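Local coordinates for protein probable starch synthase 4, chloroplastic/amyloplastic (Arabidopsis thaliana, PDB 6GNE) that belongs to the starch synthase family of GT-B glycosyltransferases and binds adenosine-5'-diphosphate and glycans, at residues His14-Met19 / Asp30-Leu35; Ser73-Lys78 / Leu188-Leu193. One frame throughout, in Å; residues are numbered along the deposited sequence.

Contact 1 (His14-Met19 / Asp30-Leu35). With ADP (adenosine-5'-diphosphate), chain F.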
ATOM      1  N   HIS A  14      -8.657  12.800  -4.769  1.00 36.38           N
ATOM      2  CA  HIS A  14      -8.075  11.901  -3.756  1.00 34.98           C
ATOM      3  C   HIS A  14      -7.215  12.734  -2.837  1.00 35.41           C
ATOM      4  O   HIS A  14      -6.347  13.464  -3.288  1.00 35.06           O
ATOM      5  CB  HIS A  14      -7.227  10.799  -4.391  1.00 33.21           C
ATOM      6  CG  HIS A  14      -8.022   9.761  -5.089  1.00 33.34           C
ATOM      7  ND1 HIS A  14      -8.261   8.523  -4.547  1.00 32.98           N
ATOM      8  CD2 HIS A  14      -8.664   9.780  -6.281  1.00 34.89           C
ATOM      9  CE1 HIS A  14      -9.020   7.825  -5.375  1.00 33.78           C
ATOM     10  NE2 HIS A  14      -9.281   8.567  -6.436  1.00 34.35           N
ATOM     11  N   ILE A  15      -7.450  12.612  -1.545  1.00 35.60           N
ATOM     12  CA  ILE A  15      -6.637  13.291  -0.555  1.00 36.51           C
ATOM     13  C   ILE A  15      -5.940  12.170   0.202  1.00 34.91           C
ATOM     14  O   ILE A  15      -6.601  11.286   0.731  1.00 34.83           O
ATOM     15  CB  ILE A  15      -7.512  14.145   0.399  1.00 38.17           C
ATOM     16  CG1 ILE A  15      -8.229  15.243  -0.400  1.00 39.82           C
ATOM     17  CG2 ILE A  15      -6.696  14.741   1.536  1.00 38.23           C
ATOM     18  CD1 ILE A  15      -9.389  15.895   0.349  1.00 41.54           C
ATOM     19  N   ALA A  16      -4.613  12.206   0.247  1.00 33.79           N
ATOM     20  CA  ALA A  16      -3.838  11.151   0.884  1.00 32.64           C
ATOM     21  C   ALA A  16      -2.493  11.656   1.322  1.00 33.19           C
ATOM     22  O   ALA A  16      -2.038  12.712   0.860  1.00 34.62           O
ATOM     23  CB  ALA A  16      -3.663   9.997  -0.091  1.00 31.78           C
ATOM     24  N   ALA A  17      -1.841  10.875   2.169  1.00 33.57           N
ATOM     25  CA  ALA A  17      -0.487  11.198   2.628  1.00 35.32           C
ATOM     26  C   ALA A  17       0.604  10.672   1.715  1.00 34.77           C
ATOM     27  O   ALA A  17       1.750  11.056   1.885  1.00 36.42           O
ATOM     28  CB  ALA A  17      -0.279  10.681   4.048  1.00 35.83           C
ATOM     29  N   GLU A  18       0.253   9.814   0.759  1.00 34.36           N
ATOM     30  CA  GLU A  18       1.211   9.235  -0.195  1.00 34.78           C
ATOM     31  C   GLU A  18       0.675   9.133  -1.612  1.00 34.97           C
ATOM     32  O   GLU A  18      -0.531   8.995  -1.842  1.00 34.63           O
ATOM     33  CB  GLU A  18       1.573   7.794   0.199  1.00 33.75           C
ATOM     34  CG  GLU A  18       2.300   7.608   1.508  1.00 33.41           C
ATOM     35  CD  GLU A  18       2.480   6.114   1.815  1.00 32.47           C
ATOM     36  OE1 GLU A  18       3.087   5.372   0.994  1.00 30.93           O
ATOM     37  OE2 GLU A  18       2.008   5.677   2.882  1.00 33.17           O
ATOM     38  N   MET A  19       1.615   9.162  -2.546  1.00 36.48           N
ATOM     39  CA  MET A  19       1.381   8.789  -3.924  1.00 37.31           C
ATOM     40  C   MET A  19       2.707   8.350  -4.546  1.00 36.98           C
ATOM     41  O   MET A  19       3.704   9.082  -4.530  1.00 37.44           O
ATOM     42  CB  MET A  19       0.823   9.958  -4.715  1.00 40.48           C
ATOM     43  CG  MET A  19       0.338   9.568  -6.119  1.00 41.69           C
ATOM     44  SD  MET A  19       0.092  10.989  -7.178  1.00 44.35           S
ATOM     45  CE  MET A  19      -0.004  10.174  -8.752  1.00 46.09           C
ATOM     46  N   ASP A  30       1.238   3.299  -3.637  1.00 32.41           N
ATOM     47  CA  ASP A  30       1.081   2.582  -4.901  1.00 33.99           C
ATOM     48  C   ASP A  30      -0.359   2.614  -5.383  1.00 33.17           C
ATOM     49  O   ASP A  30      -0.626   2.831  -6.574  1.00 32.08           O
ATOM     50  CB  ASP A  30       1.517   1.111  -4.781  1.00 34.68           C
ATOM     51  CG  ASP A  30       3.015   0.925  -4.833  1.00 37.23           C
ATOM     52  OD1 ASP A  30       3.778   1.869  -5.110  1.00 36.93           O
ATOM     53  OD2 ASP A  30       3.452  -0.221  -4.640  1.00 41.88           O
ATOM     54  N   VAL A  31      -1.263   2.380  -4.434  1.00 33.03           N
ATOM     55  CA  VAL A  31      -2.683   2.313  -4.703  1.00 33.26           C
ATOM     56  C   VAL A  31      -3.259   3.651  -5.157  1.00 33.14           C
ATOM     57  O   VAL A  31      -4.048   3.697  -6.110  1.00 33.06           O
ATOM     58  CB  VAL A  31      -3.442   1.756  -3.474  1.00 34.25           C
ATOM     59  CG1 VAL A  31      -4.968   1.907  -3.635  1.00 35.34           C
ATOM     60  CG2 VAL A  31      -3.047   0.275  -3.270  1.00 33.74           C
ATOM     61  N   VAL A  32      -2.854   4.729  -4.499  1.00 33.18           N
ATOM     62  CA  VAL A  32      -3.392   6.044  -4.838  1.00 34.64           C
ATOM     63  C   VAL A  32      -3.087   6.336  -6.298  1.00 35.50           C
ATOM     64  O   VAL A  32      -3.984   6.719  -7.024  1.00 38.30           O
ATOM     65  CB  VAL A  32      -2.878   7.160  -3.902  1.00 33.87           C
ATOM     66  CG1 VAL A  32      -3.239   8.542  -4.421  1.00 34.22           C
ATOM     67  CG2 VAL A  32      -3.480   6.949  -2.524  1.00 34.00           C
ATOM     68  N   ALA A  33      -1.845   6.115  -6.726  1.00 35.61           N
ATOM     69  CA  ALA A  33      -1.445   6.316  -8.131  1.00 36.53           C
ATOM     70  C   ALA A  33      -2.148   5.335  -9.093  1.00 36.37           C
ATOM     71  O   ALA A  33      -2.677   5.724 -10.139  1.00 36.75           O
ATOM     72  CB  ALA A  33       0.066   6.205  -8.273  1.00 35.97           C
ATOM     73  N   GLY A  34      -2.174   4.071  -8.709  1.00 35.36           N
ATOM     74  CA  GLY A  34      -2.695   3.037  -9.575  1.00 36.61           C
ATOM     75  C   GLY A  34      -4.192   3.141  -9.833  1.00 37.77           C
ATOM     76  O   GLY A  34      -4.626   3.068 -10.987  1.00 38.34           O
ATOM     77  N   LEU A  35      -4.961   3.311  -8.759  1.00 37.32           N
ATOM     78  CA  LEU A  35      -6.394   3.561  -8.874  1.00 37.22           C
ATOM     79  C   LEU A  35      -6.671   4.898  -9.546  1.00 38.12           C
ATOM     80  O   LEU A  35      -7.577   4.984 -10.370  1.00 39.04           O
ATOM     81  CB  LEU A  35      -7.076   3.540  -7.502  1.00 36.56           C
ATOM     82  CG  LEU A  35      -8.579   3.827  -7.468  1.00 37.28           C
ATOM     83  CD1 LEU A  35      -9.356   2.868  -8.369  1.00 37.93           C
ATOM     84  CD2 LEU A  35      -9.046   3.698  -6.033  1.00 37.30           C
TER
HETATM   85  PB  ADP F 601       2.888  -2.594   2.824  1.00 27.46           P
HETATM   86  O1B ADP F 601       1.878  -1.592   2.348  1.00 28.85           O
HETATM   87  O2B ADP F 601       4.322  -2.147   2.839  1.00 27.40           O
HETATM   88  O3B ADP F 601       2.481  -3.179   4.157  1.00 28.09           O
HETATM   89  PA  ADP F 601       2.364  -3.765   0.241  1.00 28.50           P
HETATM   90  O1A ADP F 601       2.697  -5.112  -0.333  1.00 29.64           O
HETATM   91  O2A ADP F 601       0.916  -3.364   0.125  1.00 30.69           O
HETATM   92  O3A ADP F 601       2.867  -3.808   1.770  1.00 27.33           O
HETATM   93  O5' ADP F 601       3.236  -2.604  -0.446  1.00 28.95           O
HETATM   94  C5' ADP F 601       4.664  -2.626  -0.451  1.00 29.36           C
HETATM   95  C4' ADP F 601       5.304  -1.769  -1.559  1.00 28.85           C
HETATM   96  O4' ADP F 601       6.526  -1.188  -1.079  1.00 28.56           O
HETATM   97  C3' ADP F 601       5.728  -2.573  -2.771  1.00 28.13           C
HETATM   98  O3' ADP F 601       5.742  -1.715  -3.900  1.00 27.88           O
HETATM   99  C2' ADP F 601       7.145  -2.975  -2.454  1.00 27.70           C
HETATM  100  O2' ADP F 601       7.910  -3.264  -3.610  1.00 28.75           O
HETATM  101  C1' ADP F 601       7.646  -1.734  -1.776  1.00 28.36           C
HETATM  102  N9  ADP F 601       8.724  -1.980  -0.793  1.00 29.82           N
HETATM  103  C8  ADP F 601       8.594  -2.459   0.450  1.00 29.22           C
HETATM  104  N7  ADP F 601       9.795  -2.499   1.070  1.00 29.29           N
HETATM  105  C5  ADP F 601      10.720  -2.035   0.215  1.00 29.69           C
HETATM  106  C6  ADP F 601      12.200  -1.813   0.222  1.00 29.92           C
HETATM  107  N6  ADP F 601      12.932  -2.126   1.321  1.00 28.33           N
HETATM  108  N1  ADP F 601      12.762  -1.300  -0.909  1.00 29.74           N
HETATM  109  C2  ADP F 601      12.010  -1.016  -2.003  1.00 30.03           C
HETATM  110  N3  ADP F 601      10.681  -1.203  -2.065  1.00 29.05           N
HETATM  111  C4  ADP F 601      10.000  -1.700  -1.012  1.00 29.65           C
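In a beta-alpha-beta unit of strand 11-15, helix 27-41 and strand 45-51, the end of the first strand and the loop after it pack on the helix, with V32 central. The unit belongs to the N-terminal, Rossmann-like half of the GT-B fold. The fork of V32 straddles the backbone O of E18, which lies 3.6 Å from V32 CB. V32 CG2 meets A16 CB at 3.9 Å, and V32 CG1 meets M19 CG at 4.1 Å. M19 has CG anti to its own N (chi1 -171°) and runs on extended. This carries the chain past A33, and M19 CE ends 4.0 Å from A33 CB. H14 CE1 comes to 4.2 Å from L35 CD2, the two side chains crossing at about a right angle.

D30, on the same helix, turns away from 14-19, and its OD2 accepts a hydrogen bond from ADP O3' at 2.8 Å. The E18 carboxylate is held by Y112 and by the backbone N of V25 and G26, and E18 touches the bound glycan. Around this, strand 141-145 packs on A16, V32 and L35 and its H145 bonds H14 ND1, while strand 45-51 covers H14 and M19, and helix 117-134 covers I15 and A17.

Contact 2 (Ser73-Lys78 / Leu188-Leu193)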
ATOM      1  N   SER A  73      -5.657  28.742   5.959  1.00 71.25           N
ATOM      2  CA  SER A  73      -6.261  27.532   6.529  1.00 67.75           C
ATOM      3  C   SER A  73      -6.363  27.651   8.043  1.00 67.47           C
ATOM      4  O   SER A  73      -5.504  28.264   8.670  1.00 68.97           O
ATOM      5  CB  SER A  73      -5.382  26.340   6.161  1.00 64.58           C
ATOM      6  OG  SER A  73      -5.857  25.143   6.707  1.00 62.63           O
ATOM      7  N   TYR A  74      -7.377  27.030   8.625  1.00 65.38           N
ATOM      8  CA  TYR A  74      -7.595  27.098  10.068  1.00 66.92           C
ATOM      9  C   TYR A  74      -6.801  26.075  10.861  1.00 63.94           C
ATOM     10  O   TYR A  74      -6.702  24.945  10.466  1.00 61.13           O
ATOM     11  CB  TYR A  74      -9.096  26.910  10.351  1.00 68.65           C
ATOM     12  CG  TYR A  74      -9.516  26.890  11.815  1.00 70.84           C
ATOM     13  CD1 TYR A  74      -9.466  25.704  12.573  1.00 69.70           C
ATOM     14  CD2 TYR A  74     -10.010  28.053  12.435  1.00 74.26           C
ATOM     15  CE1 TYR A  74      -9.870  25.691  13.913  1.00 71.70           C
ATOM     16  CE2 TYR A  74     -10.412  28.042  13.774  1.00 75.60           C
ATOM     17  CZ  TYR A  74     -10.350  26.860  14.497  1.00 74.22           C
ATOM     18  OH  TYR A  74     -10.733  26.842  15.806  1.00 76.06           O
ATOM     19  N   PHE A  75      -6.264  26.488  12.002  1.00 65.21           N
ATOM     20  CA  PHE A  75      -5.717  25.558  13.010  1.00 64.37           C
ATOM     21  C   PHE A  75      -5.583  26.244  14.375  1.00 67.88           C
ATOM     22  O   PHE A  75      -5.047  27.343  14.429  1.00 70.69           O
ATOM     23  CB  PHE A  75      -4.357  25.032  12.572  1.00 61.51           C
ATOM     24  CG  PHE A  75      -4.073  23.637  13.021  1.00 59.78           C
ATOM     25  CD1 PHE A  75      -4.845  22.564  12.553  1.00 57.80           C
ATOM     26  CD2 PHE A  75      -3.015  23.371  13.880  1.00 59.85           C
ATOM     27  CE1 PHE A  75      -4.573  21.267  12.953  1.00 55.83           C
ATOM     28  CE2 PHE A  75      -2.739  22.062  14.285  1.00 58.36           C
ATOM     29  CZ  PHE A  75      -3.515  21.017  13.816  1.00 55.88           C
ATOM     30  N   ASP A  76      -6.075  25.616  15.456  1.00 69.35           N
ATOM     31  CA  ASP A  76      -5.978  26.169  16.839  1.00 72.94           C
ATOM     32  C   ASP A  76      -6.527  27.596  16.935  1.00 75.22           C
ATOM     33  O   ASP A  76      -5.901  28.458  17.548  1.00 78.01           O
ATOM     34  CB  ASP A  76      -4.520  26.128  17.379  1.00 73.93           C
ATOM     35  CG  ASP A  76      -3.987  24.683  17.585  1.00 72.62           C
ATOM     36  OD1 ASP A  76      -4.716  23.816  18.106  1.00 72.12           O
ATOM     37  OD2 ASP A  76      -2.817  24.414  17.249  1.00 71.60           O
ATOM     38  N   GLY A  77      -7.665  27.850  16.279  1.00 75.34           N
ATOM     39  CA  GLY A  77      -8.329  29.168  16.297  1.00 78.82           C
ATOM     40  C   GLY A  77      -7.752  30.312  15.464  1.00 80.18           C
ATOM     41  O   GLY A  77      -8.349  31.398  15.399  1.00 82.20           O
ATOM     42  N   LYS A  78      -6.593  30.076  14.836  1.00 79.62           N
ATOM     43  CA  LYS A  78      -5.905  31.049  13.974  1.00 80.26           C
ATOM     44  C   LYS A  78      -5.932  30.559  12.525  1.00 77.57           C
ATOM     45  O   LYS A  78      -6.113  29.362  12.272  1.00 75.47           O
ATOM     46  CB  LYS A  78      -4.452  31.201  14.413  1.00 81.23           C
ATOM     47  CG  LYS A  78      -4.256  31.949  15.731  1.00 85.13           C
ATOM     48  CD  LYS A  78      -3.116  31.388  16.584  1.00 85.43           C
ATOM     49  CE  LYS A  78      -2.202  32.487  17.153  1.00 88.64           C
ATOM     50  NZ  LYS A  78      -2.900  33.671  17.778  1.00 91.92           N
ATOM     51  N   LEU A 188      -8.543  16.811  18.864  1.00 74.93           N
ATOM     52  CA  LEU A 188      -9.476  16.875  17.730  1.00 71.70           C
ATOM     53  C   LEU A 188      -9.931  18.288  17.400  1.00 72.22           C
ATOM     54  O   LEU A 188     -10.339  18.551  16.261  1.00 70.11           O
ATOM     55  CB  LEU A 188     -10.714  15.992  17.961  1.00 70.76           C
ATOM     56  CG  LEU A 188     -11.496  15.614  16.698  1.00 68.25           C
ATOM     57  CD1 LEU A 188     -10.639  14.862  15.670  1.00 64.94           C
ATOM     58  CD2 LEU A 188     -12.747  14.844  17.053  1.00 68.65           C
ATOM     59  N   GLY A 189      -9.885  19.180  18.396  1.00 74.70           N
ATOM     60  CA  GLY A 189     -10.346  20.555  18.235  1.00 75.61           C
ATOM     61  C   GLY A 189      -9.411  21.427  17.403  1.00 74.14           C
ATOM     62  O   GLY A 189      -9.840  22.463  16.894  1.00 75.81           O
ATOM     63  N   SER A 190      -8.143  21.021  17.277  1.00 70.77           N
ATOM     64  CA  SER A 190      -7.173  21.786  16.504  1.00 70.03           C
ATOM     65  C   SER A 190      -7.636  22.068  15.069  1.00 68.42           C
ATOM     66  O   SER A 190      -7.613  23.215  14.624  1.00 70.34           O
ATOM     67  CB  SER A 190      -5.797  21.098  16.504  1.00 67.79           C
ATOM     68  OG  SER A 190      -5.207  21.081  17.787  1.00 68.91           O
ATOM     69  N   CYS A 191      -8.093  21.042  14.366  1.00 66.38           N
ATOM     70  CA  CYS A 191      -8.471  21.191  12.943  1.00 65.54           C
ATOM     71  C   CYS A 191      -9.818  21.877  12.739  1.00 66.36           C
ATOM     72  O   CYS A 191     -10.175  22.175  11.599  1.00 64.90           O
ATOM     73  CB  CYS A 191      -8.464  19.845  12.214  1.00 63.23           C
ATOM     74  SG  CYS A 191      -9.648  18.642  12.868  1.00 64.09           S
ATOM     75  N   GLY A 192     -10.561  22.124  13.825  1.00 68.36           N
ATOM     76  CA  GLY A 192     -11.823  22.882  13.778  1.00 69.36           C
ATOM     77  C   GLY A 192     -13.052  22.096  14.199  1.00 68.95           C
ATOM     78  O   GLY A 192     -14.151  22.672  14.297  1.00 69.79           O
ATOM     79  N   LEU A 193     -12.883  20.792  14.423  1.00 67.12           N
ATOM     80  CA  LEU A 193     -13.986  19.906  14.766  1.00 67.28           C
ATOM     81  C   LEU A 193     -14.464  20.129  16.189  1.00 69.94           C
ATOM     82  O   LEU A 193     -13.668  20.384  17.085  1.00 70.49           O
ATOM     83  CB  LEU A 193     -13.576  18.453  14.579  1.00 64.56           C
ATOM     84  CG  LEU A 193     -13.388  18.001  13.130  1.00 62.21           C
ATOM     85  CD1 LEU A 193     -12.763  16.607  13.108  1.00 59.56           C
ATOM     86  CD2 LEU A 193     -14.701  18.041  12.341  1.00 62.67           C
TER
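D76 and S190 share two hydrogen bonds. In the first, D76 N gives its hydrogen to S190 O at 3.0 Å, and the bond is fairly straight, with an angle of 164° at the hydrogen. In the second, S190 OG donates to D76 OD1 at 2.8 Å. The hydroxyl comes to the syn side of the carboxylate, somewhat out of its plane. With OG beside its own backbone N (chi1 -66°), S190 directs the hydroxyl to D76 OD1. The other carboxylate oxygen, D76 OD2, forms a salt bridge with R119 of helix 117-134, which probably favours the charged form of D76. S190 O is also approached by F75 CA, at 3.4 Å in a CA-H...O contact, and by Y74 CE1.

The two hydrogen bonds join two turns. Strands 64-75 and 78-89 form a beta hairpin, and a type I' turn from F75 to K78 connects them. F75 and K78 pair by backbone bonds in both directions, with D76 and G77 at the tip. The partner is a type I turn from G189 to G192, in the loop between strand 183-184 and helix 195-198.

Aromatic contacts flank the polar ones. S190 CB sits over one face of the F75 ring, 3.9 Å from the centroid and 25° off the normal, a CH-pi contact offset toward the rim. F75 CE1 also reaches C191 CB at 4.2 Å. Elsewhere the F75 ring meets Y123 of helix 117-134 edge-to-face. Y74 lies along the turn backbone. Its CE1 is 3.4 Å from G192 CA, and its CD1 is 3.7 Å from C191 O. That carbonyl is also hydrogen-bonded to R126, whose side chain touches Y74. The backbone angles of G192 by themselves call for glycine, since a side chain would press on the C191 carbonyl.

Contact 1 and contact 2 come in series along the chain, and all four segments lie in the starch synthase catalytic domain. Their centres are about 25 Å apart and their nearest atoms about 12 Å apart, so they do not touch. Both reach the same mixed sheet. Contact 1 uses its parallel strand 11-15, near the middle of the chain. Contact 2 lies at the end of strand 64-75, its centre about 29 Å from the centre of the chain. Helix 117-134 borders both contacts. Contact 1 thus sits in the Rossmann-like core, on the helix whose D30 bonds ADP, whereas contact 2 ties an outlying hairpin to a loop of the same half.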